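Side-chain contacts in alcohol dehydrogenase, zinc-containing (PDB 1VJ0), which probably serves as a zinc-dependent oxidoreductase of the medium-chain dehydrogenase type, interconverting alcohols and carbonyl compounds: residues V22-K25 and L30-K33; I135-S140 and H144-Y149; D188-S193 and G291-V296; V225-G228 and R232-L235; G284-R289 and Y311-L316. One frame throughout, in Å; residues are numbered along the deposited sequence.

Contact 1 of 5, residues V22-K25 and L30-K33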
# COMPACT_ATOMS: atom_id res chain seq x y z
N VAL A 22 -43.33 14.21 2.81
CA VAL A 22 -43.06 13.53 4.05
C VAL A 22 -43.59 12.09 4.00
O VAL A 22 -44.72 11.87 3.62
CB VAL A 22 -43.69 14.32 5.20
CG1 VAL A 22 -43.46 13.65 6.57
CG2 VAL A 22 -43.13 15.77 5.16
N LEU A 23 -42.76 11.15 4.43
CA LEU A 23 -43.18 9.79 4.75
C LEU A 23 -43.66 9.77 6.19
O LEU A 23 -42.85 10.00 7.11
CB LEU A 23 -41.98 8.85 4.63
CG LEU A 23 -42.24 7.35 4.87
CD1 LEU A 23 -43.18 6.77 3.78
CD2 LEU A 23 -40.96 6.65 4.84
N GLU A 24 -44.95 9.50 6.38
CA GLU A 24 -45.58 9.44 7.70
C GLU A 24 -45.76 8.03 8.21
O GLU A 24 -45.69 7.79 9.42
CB GLU A 24 -46.99 9.99 7.62
CG GLU A 24 -47.16 11.42 7.19
CD GLU A 24 -48.64 11.77 7.33
OE1 GLU A 24 -49.47 11.22 6.55
OE2 GLU A 24 -48.96 12.46 8.31
N LYS A 25 -46.09 7.13 7.28
CA LYS A 25 -46.33 5.69 7.54
C LYS A 25 -45.80 4.88 6.35
O LYS A 25 -45.95 5.28 5.18
CB LYS A 25 -47.83 5.39 7.63
CG LYS A 25 -48.65 6.27 8.55
CD LYS A 25 -49.99 5.60 8.82
CE LYS A 25 -51.12 6.65 9.10
NZ LYS A 25 -52.50 6.05 9.08
N LEU A 30 -46.35 9.49 0.21
CA LEU A 30 -45.72 10.67 0.81
C LEU A 30 -46.70 11.83 0.78
O LEU A 30 -47.43 12.02 -0.19
CB LEU A 30 -44.49 11.06 0.03
CG LEU A 30 -43.41 10.02 -0.17
CD1 LEU A 30 -42.22 10.66 -0.88
CD2 LEU A 30 -42.97 9.52 1.11
N VAL A 31 -46.72 12.62 1.84
CA VAL A 31 -47.66 13.73 1.94
C VAL A 31 -46.96 15.09 1.89
O VAL A 31 -45.88 15.30 2.49
CB VAL A 31 -48.56 13.62 3.19
CG1 VAL A 31 -49.20 12.26 3.24
CG2 VAL A 31 -47.79 13.87 4.43
N TYR A 32 -47.59 15.99 1.15
CA TYR A 32 -47.10 17.34 0.97
C TYR A 32 -47.29 18.12 2.27
O TYR A 32 -48.36 18.12 2.87
CB TYR A 32 -47.85 18.00 -0.21
CG TYR A 32 -47.60 19.48 -0.32
CD1 TYR A 32 -46.47 19.97 -0.96
CD2 TYR A 32 -48.46 20.38 0.28
CE1 TYR A 32 -46.20 21.36 -1.00
CE2 TYR A 32 -48.21 21.76 0.23
CZ TYR A 32 -47.08 22.24 -0.40
OH TYR A 32 -46.85 23.59 -0.45
N LYS A 33 -46.25 18.78 2.75
CA LYS A 33 -46.40 19.58 3.94
C LYS A 33 -45.57 20.87 3.84
O LYS A 33 -44.53 20.88 3.18
CB LYS A 33 -45.98 18.78 5.17
CG LYS A 33 -46.17 19.60 6.45
CD LYS A 33 -45.92 18.77 7.72
CE LYS A 33 -46.80 19.29 8.87
NZ LYS A 33 -46.57 18.55 10.13
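Leu23 and Leu30 reach each other through different first torsions: CG of Leu23 stands anti to the backbone nitrogen (chi1 -177°), whereas CG of Leu30 stands anti to the carbonyl carbon (chi1 -56°), a turn that carries its CD2 methyl across to the preceding segment. There CD2 of Leu30 lies 3.7 Å from CB of Leu23 and also brushes its CD1. In Glu24, with CG beside its own nitrogen and the chain extended beyond, the aliphatic part passes Val31 at about a right angle, CG resting 3.7 Å from Val31 CG2 and OE1 3.5 Å from Val31 CG1, so that the exposed carboxylate meets methyl groups here.

Val22 and Val31 form an antiparallel hydrogen-bonded pair. Val22 N reaches Val31 O at 2.8 Å, nearly straight at 173°, and Val31 N returns a bond of equal length to Val22 O. The latter oxygen also receives a C-H...O contact from Leu30 CA at 3.2 Å. The pair thus closes the hairpin between strands 16-22 and 31-37.

Leu23 and Leu30 both lie against Phe62 of helix 56-62, and Leu30 is further covered by Ala359 and Leu363 of helix 359-368, while Leu30 N is hydrogen-bonded to Asn360 OD1.

Contact 2 of 5, residues I135-S140 and H144-Y149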
# COMPACT_ATOMS: atom_id res chain seq x y z
N ILE A 135 -32.24 9.40 5.56
CA ILE A 135 -32.20 7.97 5.94
C ILE A 135 -32.49 7.75 7.45
O ILE A 135 -33.47 7.08 7.81
CB ILE A 135 -30.86 7.31 5.49
CG1 ILE A 135 -30.69 7.49 3.97
CG2 ILE A 135 -30.82 5.80 5.85
CD1 ILE A 135 -29.69 6.58 3.33
N ASN A 136 -31.67 8.31 8.33
CA ASN A 136 -31.86 8.06 9.77
C ASN A 136 -32.06 9.35 10.56
O ASN A 136 -31.91 9.39 11.76
CB ASN A 136 -30.73 7.18 10.36
CG ASN A 136 -29.34 7.82 10.30
OD1 ASN A 136 -29.15 9.00 9.96
ND2 ASN A 136 -28.32 7.01 10.66
N ARG A 137 -32.42 10.41 9.84
CA ARG A 137 -32.68 11.72 10.39
C ARG A 137 -34.13 12.09 10.09
O ARG A 137 -34.44 12.48 8.97
CB ARG A 137 -31.75 12.72 9.73
CG ARG A 137 -30.31 12.43 10.00
CD ARG A 137 -29.40 13.56 9.62
NE ARG A 137 -29.54 14.57 10.64
CZ ARG A 137 -28.72 15.56 10.82
NH1 ARG A 137 -27.62 15.63 10.10
NH2 ARG A 137 -28.95 16.43 11.80
N GLY A 138 -34.98 11.94 11.10
CA GLY A 138 -36.42 12.22 11.01
C GLY A 138 -36.74 13.70 10.89
O GLY A 138 -35.86 14.57 11.04
N CYS A 139 -37.98 14.01 10.56
CA CYS A 139 -38.31 15.39 10.32
C CYS A 139 -39.22 16.00 11.39
O CYS A 139 -39.68 17.12 11.25
CB CYS A 139 -38.93 15.52 8.94
SG CYS A 139 -40.55 14.74 8.80
N SER A 140 -39.46 15.31 12.49
CA SER A 140 -40.46 15.85 13.40
C SER A 140 -39.92 16.98 14.32
O SER A 140 -40.67 17.86 14.70
CB SER A 140 -41.15 14.72 14.19
OG SER A 140 -40.21 14.13 15.02
N HIS A 144 -36.65 20.48 11.14
CA HIS A 144 -37.42 19.52 10.30
C HIS A 144 -36.79 19.02 9.01
O HIS A 144 -36.89 17.82 8.70
CB HIS A 144 -38.80 20.09 9.94
CG HIS A 144 -39.57 20.62 11.11
ND1 HIS A 144 -40.00 19.81 12.14
CD2 HIS A 144 -40.00 21.88 11.41
CE1 HIS A 144 -40.64 20.55 13.04
NE2 HIS A 144 -40.66 21.80 12.62
N LEU A 145 -36.17 19.92 8.25
CA LEU A 145 -35.73 19.68 6.87
C LEU A 145 -34.38 18.96 6.83
O LEU A 145 -33.31 19.60 6.70
CB LEU A 145 -35.68 21.02 6.09
CG LEU A 145 -36.97 21.86 6.12
CD1 LEU A 145 -36.77 23.18 5.44
CD2 LEU A 145 -38.17 21.10 5.52
N ARG A 146 -34.44 17.62 6.94
CA ARG A 146 -33.23 16.82 7.07
C ARG A 146 -33.13 15.78 5.94
O ARG A 146 -32.43 14.77 6.07
CB ARG A 146 -33.13 16.15 8.43
CG ARG A 146 -33.02 17.10 9.61
CD ARG A 146 -31.93 18.13 9.51
NE ARG A 146 -31.73 18.77 10.82
CZ ARG A 146 -30.71 19.55 11.12
NH1 ARG A 146 -29.79 19.82 10.21
NH2 ARG A 146 -30.63 20.08 12.33
N GLY A 147 -33.80 16.08 4.83
CA GLY A 147 -33.78 15.25 3.64
C GLY A 147 -33.97 16.10 2.39
O GLY A 147 -34.35 17.26 2.51
N CYS A 148 -33.68 15.53 1.22
CA CYS A 148 -33.65 16.30 -0.01
C CYS A 148 -34.97 16.37 -0.78
O CYS A 148 -35.07 17.15 -1.72
CB CYS A 148 -32.57 15.73 -0.93
SG CYS A 148 -30.92 15.92 -0.21
N TYR A 149 -35.98 15.56 -0.39
CA TYR A 149 -37.31 15.65 -1.01
C TYR A 149 -38.05 16.85 -0.39
O TYR A 149 -39.12 16.71 0.26
CB TYR A 149 -38.15 14.41 -0.77
CG TYR A 149 -37.77 13.09 -1.43
CD1 TYR A 149 -36.51 12.85 -1.98
CD2 TYR A 149 -38.72 12.05 -1.49
CE1 TYR A 149 -36.19 11.59 -2.52
CE2 TYR A 149 -38.42 10.83 -2.00
CZ TYR A 149 -37.15 10.61 -2.54
OH TYR A 149 -36.87 9.37 -3.04
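Cys139 and His144 bring their CA atoms to 4.2 Å, while the CA atoms of Arg137 and Arg146 stand 6.1 Å apart; the two segments come closest at the first pair, without strand pairing. The His144 ring turns its edge to Cys139 and Ser140. Its ND1 donates to Cys139 O at 2.9 Å, bent to 147°, with the oxygen close to the ring plane, and CE1 at the same edge lies 3.2 Å from Ser140 O.

Farther along, two arginines are layered. CB of Arg137 lies 3.9 Å from CB of Arg146; Arg146 bends at chi2 (-53°), and the guanidinium of Arg137 comes to lie over it with planes 24° apart. NH2 of Arg137 is placed over the middle of the Arg146 group, 3.6 Å from its CZ. This loop belongs to the GroES-like domain, with the side chain of Arg137 about 9 Å from that of the zinc ligand His77.

Asp156 lies against both groups: OD2 forms a salt bridge with Arg137 NH2, and OD1 a long, weak ion pair with Arg146 NH1. Its negative charge would probably offset part of the repulsion between the stacked cations, and the bond to Cys139 O implies that ND1 of His144 carries a proton.

Contact 3 of 5, residues D188-S193 and G291-V296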
# COMPACT_ATOMS: atom_id res chain seq x y z
N ASP A 188 -11.19 2.33 -5.38
CA ASP A 188 -10.13 2.90 -4.56
C ASP A 188 -9.50 1.83 -3.68
O ASP A 188 -8.36 1.98 -3.26
CB ASP A 188 -10.71 3.98 -3.66
CG ASP A 188 -9.68 4.88 -3.07
OD1 ASP A 188 -8.91 5.52 -3.83
OD2 ASP A 188 -9.62 5.03 -1.83
N GLU A 189 -10.23 0.75 -3.38
CA GLU A 189 -9.66 -0.32 -2.54
C GLU A 189 -8.63 -1.20 -3.28
O GLU A 189 -7.84 -1.89 -2.65
CB GLU A 189 -10.78 -1.21 -1.99
CG GLU A 189 -11.65 -0.55 -0.96
CD GLU A 189 -10.86 -0.11 0.26
OE1 GLU A 189 -10.04 -0.89 0.80
OE2 GLU A 189 -11.00 1.05 0.65
N TYR A 190 -8.63 -1.17 -4.60
CA TYR A 190 -7.66 -1.93 -5.42
C TYR A 190 -6.21 -1.41 -5.22
O TYR A 190 -5.97 -0.23 -5.41
CB TYR A 190 -8.03 -1.77 -6.89
CG TYR A 190 -7.24 -2.67 -7.81
CD1 TYR A 190 -7.35 -4.06 -7.72
CD2 TYR A 190 -6.47 -2.15 -8.83
CE1 TYR A 190 -6.67 -4.89 -8.58
CE2 TYR A 190 -5.77 -2.98 -9.71
CZ TYR A 190 -5.85 -4.33 -9.57
OH TYR A 190 -5.20 -5.16 -10.44
N PRO A 191 -5.29 -2.26 -4.79
CA PRO A 191 -3.97 -1.78 -4.36
C PRO A 191 -2.94 -1.51 -5.47
O PRO A 191 -1.82 -1.31 -5.16
CB PRO A 191 -3.50 -2.90 -3.42
CG PRO A 191 -4.13 -4.14 -3.95
CD PRO A 191 -5.46 -3.70 -4.51
N GLU A 192 -3.31 -1.55 -6.75
CA GLU A 192 -2.38 -1.26 -7.86
C GLU A 192 -3.07 -0.24 -8.78
O GLU A 192 -4.26 0.05 -8.63
CB GLU A 192 -2.12 -2.53 -8.72
CG GLU A 192 -1.41 -3.70 -8.07
CD GLU A 192 0.01 -3.38 -7.66
OE1 GLU A 192 0.80 -2.81 -8.47
OE2 GLU A 192 0.34 -3.70 -6.50
N SER A 193 -2.32 0.27 -9.75
CA SER A 193 -2.95 1.00 -10.87
C SER A 193 -3.77 0.08 -11.77
O SER A 193 -3.55 -1.12 -11.80
CB SER A 193 -1.92 1.78 -11.67
OG SER A 193 -1.59 1.21 -12.90
N GLY A 291 -4.90 -14.43 -8.11
CA GLY A 291 -4.36 -13.14 -7.59
C GLY A 291 -5.31 -11.97 -7.78
O GLY A 291 -4.98 -10.85 -7.39
N GLY A 292 -6.48 -12.23 -8.36
CA GLY A 292 -7.49 -11.23 -8.65
C GLY A 292 -8.17 -10.57 -7.45
O GLY A 292 -8.09 -11.08 -6.30
N PHE A 293 -8.83 -9.44 -7.72
CA PHE A 293 -9.50 -8.63 -6.70
C PHE A 293 -10.98 -8.43 -6.98
O PHE A 293 -11.39 -8.02 -8.05
CB PHE A 293 -8.74 -7.29 -6.60
CG PHE A 293 -9.03 -6.50 -5.38
CD1 PHE A 293 -10.21 -5.80 -5.28
CD2 PHE A 293 -8.09 -6.36 -4.40
CE1 PHE A 293 -10.47 -5.03 -4.17
CE2 PHE A 293 -8.32 -5.56 -3.31
CZ PHE A 293 -9.54 -4.90 -3.20
N TYR A 294 -11.83 -8.78 -6.03
CA TYR A 294 -13.25 -8.73 -6.23
C TYR A 294 -13.87 -7.79 -5.18
O TYR A 294 -13.92 -8.15 -4.03
CB TYR A 294 -13.78 -10.13 -6.04
CG TYR A 294 -15.15 -10.48 -6.56
CD1 TYR A 294 -16.06 -9.53 -7.03
CD2 TYR A 294 -15.49 -11.80 -6.67
CE1 TYR A 294 -17.32 -9.91 -7.51
CE2 TYR A 294 -16.74 -12.18 -7.16
CZ TYR A 294 -17.64 -11.22 -7.58
OH TYR A 294 -18.85 -11.66 -8.09
N SER A 295 -14.32 -6.61 -5.59
CA SER A 295 -15.00 -5.66 -4.74
C SER A 295 -16.47 -5.96 -4.82
O SER A 295 -17.04 -5.94 -5.91
CB SER A 295 -14.81 -4.19 -5.16
OG SER A 295 -13.52 -3.73 -4.73
N VAL A 296 -17.07 -6.21 -3.67
CA VAL A 296 -18.47 -6.54 -3.57
C VAL A 296 -19.21 -5.36 -2.96
O VAL A 296 -19.10 -5.09 -1.77
CB VAL A 296 -18.68 -7.84 -2.78
CG1 VAL A 296 -20.11 -8.19 -2.76
CG2 VAL A 296 -17.85 -8.95 -3.38
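Phe293 reaches from strand 292-296, in the parallel sheet of the Rossmann-type domain, to the loop that follows helix 170-188. Its CB meets the edge of the Tyr190 ring, lying near that ring's plane and 3.7 Å from Tyr190 CD1. With CG anti to the backbone nitrogen (chi1 -164°), the phenyl group is carried out from the strand to the loop, and CG itself is 3.8 Å from the same tyrosine carbon. Along one flank, CD2 and CE2 run past Pro191, whose CD comes within 3.6 Å of CE2. The tip, CZ, arrives at Glu189, 3.5 Å from its O and 4.1 Å from its CB.

Tyr190 CA lies over one face of this ring. It makes a CH-pi contact, 4.2 Å from the Phe293 centroid and 14° off the normal, while the Tyr190 ring turns an edge to the same phenyl group in an offset edge-to-face pair, planes at 89°. The hydroxyl of Tyr190 is engaged elsewhere, by Lys197 NZ. Thr320 and Lys322 of strand 320-323 also pack on Phe293, so the phenyl group is packed between the loop and the neighbouring strand. At the edge of the phenyl group, in its plane, lies Ser295 OG, which is hydrogen-bonded to Ala186 O in helix 170-188.

Contact 4 of 5, residues V225-G228 and R232-L235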
# COMPACT_ATOMS: atom_id res chain seq x y z
N VAL A 225 -18.98 -5.44 -19.07
CA VAL A 225 -20.19 -5.44 -18.23
C VAL A 225 -21.09 -6.67 -18.50
O VAL A 225 -21.35 -6.99 -19.65
CB VAL A 225 -21.00 -4.17 -18.46
CG1 VAL A 225 -22.27 -4.17 -17.59
CG2 VAL A 225 -20.14 -2.95 -18.14
N ILE A 226 -21.53 -7.33 -17.42
CA ILE A 226 -22.43 -8.48 -17.49
C ILE A 226 -23.72 -8.07 -16.78
O ILE A 226 -23.68 -7.65 -15.61
CB ILE A 226 -21.84 -9.75 -16.82
CG1 ILE A 226 -20.50 -10.10 -17.43
CG2 ILE A 226 -22.86 -10.92 -16.92
CD1 ILE A 226 -19.76 -11.20 -16.74
N ALA A 227 -24.81 -8.13 -17.49
CA ALA A 227 -26.15 -7.81 -16.98
C ALA A 227 -27.22 -8.51 -17.82
O ALA A 227 -26.91 -9.19 -18.80
CB ALA A 227 -26.39 -6.29 -16.97
N GLY A 228 -28.47 -8.31 -17.45
CA GLY A 228 -29.61 -8.90 -18.13
C GLY A 228 -30.43 -8.03 -19.07
O GLY A 228 -31.26 -8.56 -19.76
N ARG A 232 -29.74 -1.41 -20.94
CA ARG A 232 -28.72 -0.95 -20.05
C ARG A 232 -27.35 -1.33 -20.50
O ARG A 232 -26.37 -0.65 -20.18
CB ARG A 232 -28.95 -1.50 -18.67
CG ARG A 232 -30.25 -1.01 -18.05
CD ARG A 232 -30.43 -1.56 -16.70
NE ARG A 232 -31.59 -0.96 -16.05
CZ ARG A 232 -31.74 -0.92 -14.75
NH1 ARG A 232 -30.79 -1.42 -13.97
NH2 ARG A 232 -32.84 -0.37 -14.22
N LEU A 233 -27.27 -2.44 -21.24
CA LEU A 233 -26.00 -2.90 -21.79
C LEU A 233 -25.59 -1.98 -22.92
O LEU A 233 -24.44 -1.66 -23.03
CB LEU A 233 -26.04 -4.37 -22.20
CG LEU A 233 -26.09 -5.33 -21.00
CD1 LEU A 233 -26.29 -6.81 -21.45
CD2 LEU A 233 -24.90 -5.19 -20.07
N LYS A 234 -26.54 -1.54 -23.72
CA LYS A 234 -26.29 -0.54 -24.76
C LYS A 234 -25.78 0.76 -24.12
O LYS A 234 -24.79 1.30 -24.54
CB LYS A 234 -27.56 -0.30 -25.56
CG LYS A 234 -27.36 0.52 -26.76
CD LYS A 234 -28.61 0.48 -27.67
N LEU A 235 -26.39 1.17 -23.01
CA LEU A 235 -25.93 2.35 -22.31
C LEU A 235 -24.50 2.16 -21.81
O LEU A 235 -23.69 3.03 -21.99
CB LEU A 235 -26.87 2.68 -21.16
CG LEU A 235 -26.57 3.91 -20.34
CD1 LEU A 235 -26.48 5.14 -21.23
CD2 LEU A 235 -27.70 4.09 -19.35
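Ala227 and Leu233 meet without any aromatic ring, so the flat groups concerned are peptide units. Above one side of the Ala227 carbonyl plane stands the CD1 methyl of Leu233, 3.6 Å from Ala227 O, while both edges of the strand are taken up by backbone hydrogen bonds, Val225 and Ala227 pairing with strand 243-246 on one and Ile226 with Ile201 and Gly203 on the other. The setting is a beta-alpha-beta crossover of the Rossmann-type domain, in which strand 222-227 leads into helix 230-238 and the helix into strand 243-246.

Between these two segments Leu233 carries the packing. It holds CG anti to its carbonyl carbon (chi1 -71°) and, with the chain extended at chi2, its branched end arrives over the strand. Val225 and Ala227 both turn their side chains toward the helix, as alternate residues of a strand do, whereas Ile226 between them points the other way, onto Glu283 and Leu287 of helix 280-287. Leu233 also touches Thr244 and Asn246 of the next strand, and Ala227 touches Ala204 in the turn whose sequence resembles the GxGxxG motif. The CD2 methyl of Leu233 is shared by two partners, at 3.6 Å from Ala227 CB and 3.8 Å from Val225 CG1.

Contact 5 of 5, residues G284-R289 and Y311-L316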
# COMPACT_ATOMS: atom_id res chain seq x y z
N GLY A 284 -18.90 -14.56 -10.70
CA GLY A 284 -17.73 -13.72 -10.60
C GLY A 284 -16.49 -14.46 -10.15
O GLY A 284 -15.41 -14.23 -10.69
N SER A 285 -16.64 -15.34 -9.15
CA SER A 285 -15.51 -16.09 -8.58
C SER A 285 -14.83 -16.91 -9.65
O SER A 285 -13.61 -17.00 -9.70
CB SER A 285 -16.00 -16.99 -7.42
OG SER A 285 -16.49 -16.23 -6.31
N GLU A 286 -15.62 -17.46 -10.56
CA GLU A 286 -15.07 -18.26 -11.64
C GLU A 286 -14.45 -17.43 -12.77
O GLU A 286 -13.77 -17.99 -13.61
CB GLU A 286 -16.14 -19.19 -12.23
CG GLU A 286 -16.77 -20.18 -11.21
CD GLU A 286 -15.89 -21.34 -10.78
OE1 GLU A 286 -14.70 -21.40 -11.13
OE2 GLU A 286 -16.40 -22.25 -10.06
N LEU A 287 -14.73 -16.13 -12.83
CA LEU A 287 -14.14 -15.25 -13.82
C LEU A 287 -12.83 -14.59 -13.36
O LEU A 287 -12.13 -13.97 -14.19
CB LEU A 287 -15.11 -14.11 -14.17
CG LEU A 287 -16.44 -14.53 -14.81
CD1 LEU A 287 -17.27 -13.28 -15.02
CD2 LEU A 287 -16.19 -15.30 -16.11
N LEU A 288 -12.58 -14.65 -12.05
CA LEU A 288 -11.46 -13.94 -11.44
C LEU A 288 -10.13 -14.69 -11.69
O LEU A 288 -10.06 -15.94 -11.53
CB LEU A 288 -11.76 -13.83 -9.93
CG LEU A 288 -10.98 -12.82 -9.07
CD1 LEU A 288 -11.26 -11.42 -9.51
CD2 LEU A 288 -11.37 -13.03 -7.59
N ARG A 289 -9.07 -13.97 -12.10
CA ARG A 289 -7.79 -14.62 -12.20
C ARG A 289 -7.24 -14.95 -10.84
O ARG A 289 -7.67 -14.42 -9.78
CB ARG A 289 -6.78 -13.78 -12.95
CG ARG A 289 -6.26 -12.53 -12.27
CD ARG A 289 -4.85 -12.14 -12.84
NE ARG A 289 -4.37 -10.83 -12.39
CZ ARG A 289 -3.56 -10.64 -11.34
NH1 ARG A 289 -3.16 -11.63 -10.56
NH2 ARG A 289 -3.11 -9.43 -11.09
N TYR A 311 -11.83 -23.43 -1.08
CA TYR A 311 -10.55 -23.78 -1.68
C TYR A 311 -10.35 -23.18 -3.07
O TYR A 311 -9.32 -22.55 -3.35
CB TYR A 311 -10.39 -25.29 -1.76
CG TYR A 311 -9.08 -25.72 -2.32
CD1 TYR A 311 -7.93 -25.60 -1.57
CD2 TYR A 311 -8.99 -26.32 -3.59
CE1 TYR A 311 -6.71 -26.02 -2.04
CE2 TYR A 311 -7.74 -26.76 -4.09
CZ TYR A 311 -6.61 -26.59 -3.28
OH TYR A 311 -5.35 -26.99 -3.66
N GLU A 312 -11.35 -23.41 -3.92
CA GLU A 312 -11.31 -23.06 -5.33
C GLU A 312 -11.38 -21.59 -5.56
O GLU A 312 -10.72 -21.08 -6.45
CB GLU A 312 -12.50 -23.70 -6.07
CG GLU A 312 -12.47 -25.21 -6.09
CD GLU A 312 -13.24 -25.87 -4.97
OE1 GLU A 312 -13.48 -25.30 -3.89
OE2 GLU A 312 -13.66 -27.01 -5.18
N TRP A 313 -12.19 -20.88 -4.76
CA TRP A 313 -12.39 -19.46 -4.99
C TRP A 313 -11.54 -18.53 -4.18
O TRP A 313 -11.31 -17.43 -4.64
CB TRP A 313 -13.85 -19.04 -4.80
CG TRP A 313 -14.72 -19.75 -5.71
CD1 TRP A 313 -14.36 -20.48 -6.79
CD2 TRP A 313 -16.15 -19.83 -5.62
NE1 TRP A 313 -15.47 -21.01 -7.39
CE2 TRP A 313 -16.58 -20.63 -6.68
CE3 TRP A 313 -17.11 -19.29 -4.77
CZ2 TRP A 313 -17.92 -20.94 -6.91
CZ3 TRP A 313 -18.47 -19.62 -5.00
CH2 TRP A 313 -18.83 -20.41 -6.06
N LEU A 314 -11.12 -18.95 -2.98
CA LEU A 314 -10.24 -18.13 -2.16
C LEU A 314 -8.82 -18.61 -2.13
O LEU A 314 -7.96 -17.88 -2.56
CB LEU A 314 -10.68 -18.04 -0.72
CG LEU A 314 -11.60 -16.92 -0.31
CD1 LEU A 314 -11.99 -17.17 1.18
CD2 LEU A 314 -11.02 -15.55 -0.52
N VAL A 315 -8.58 -19.81 -1.61
CA VAL A 315 -7.19 -20.25 -1.30
C VAL A 315 -6.37 -20.50 -2.57
O VAL A 315 -5.29 -19.86 -2.84
CB VAL A 315 -7.22 -21.47 -0.38
CG1 VAL A 315 -5.80 -22.01 -0.11
CG2 VAL A 315 -7.96 -21.15 0.89
N LEU A 316 -6.85 -21.44 -3.38
CA LEU A 316 -6.11 -21.81 -4.59
C LEU A 316 -5.97 -20.59 -5.53
O LEU A 316 -4.94 -20.39 -6.24
CB LEU A 316 -6.85 -22.94 -5.30
CG LEU A 316 -6.13 -23.49 -6.53
CD1 LEU A 316 -4.80 -24.10 -6.11
CD2 LEU A 316 -7.02 -24.54 -7.19
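Ser285 and Trp313 form the close half of this contact, with CA atoms 5.8 Å apart. The CB of Ser285 is set down on one face of the indole, 3.4 Å from Trp313 CD2 and 3.5 Å from the centroid of the five-membered ring, a CH-pi contact in which the methylene hydrogens can face the pi cloud. Its OG lies over the same face, toward the six-membered ring, 3.5 Å from Trp313 CE3, but its hydrogen bond goes to Leu281 O, one turn back in the same helix; that bond holds the rotation of the hydroxyl, while the backbone of the helix sets CB on the ring.

Within the Rossmann-type domain, the contact joins helix 280-287, which packs against the parallel sheet, to the short helix 310-315.

Glu286 occupies the other, partly solvent-exposed half, at the rim of the indole. Its chain bends at chi2 (-73°), bringing OE2 to Trp313 NE1 at 3.1 Å with an angle of 151° at the hydrogen. The oxygen is close to the ring plane, yet the N-H comes down from above the carboxylate, the carboxylate and indole planes being 85° apart, which would probably make this bond weaker than one in the carboxylate plane. OE1 has a long, weak ion pair with Arg256.

Helix 310-315 widens into a pi-type turn, Leu316 N bonding to Tyr311 O at 2.7 Å. Phe308 meets Trp313 edge-to-face. Around this helix Tyr311 packs on Val301 and Glu312 on Pro302, both of a neighbouring subunit.

From the N terminus, contact 1 closes the first hairpin, and contact 2 then pinches off a short loop in the GroES-like domain. Though far apart in sequence, the two touch, Val22 against Cys139 and Leu30 against Tyr149. The remaining three belong to the Rossmann-type half. Contact 3 closes a long loop from 188-193 to 291-296, within which contact 4 is nested as a local strand-helix link. Contact 5 crosses contact 3, because 284-289 lies inside that loop and 311-316 beyond it; Tyr294 and Leu288 are among the residues joining them. Contacts 4 and 5 follow in series, yet Ile226 packs on Leu287, so the helix 280-287 is tied to strand 222-227.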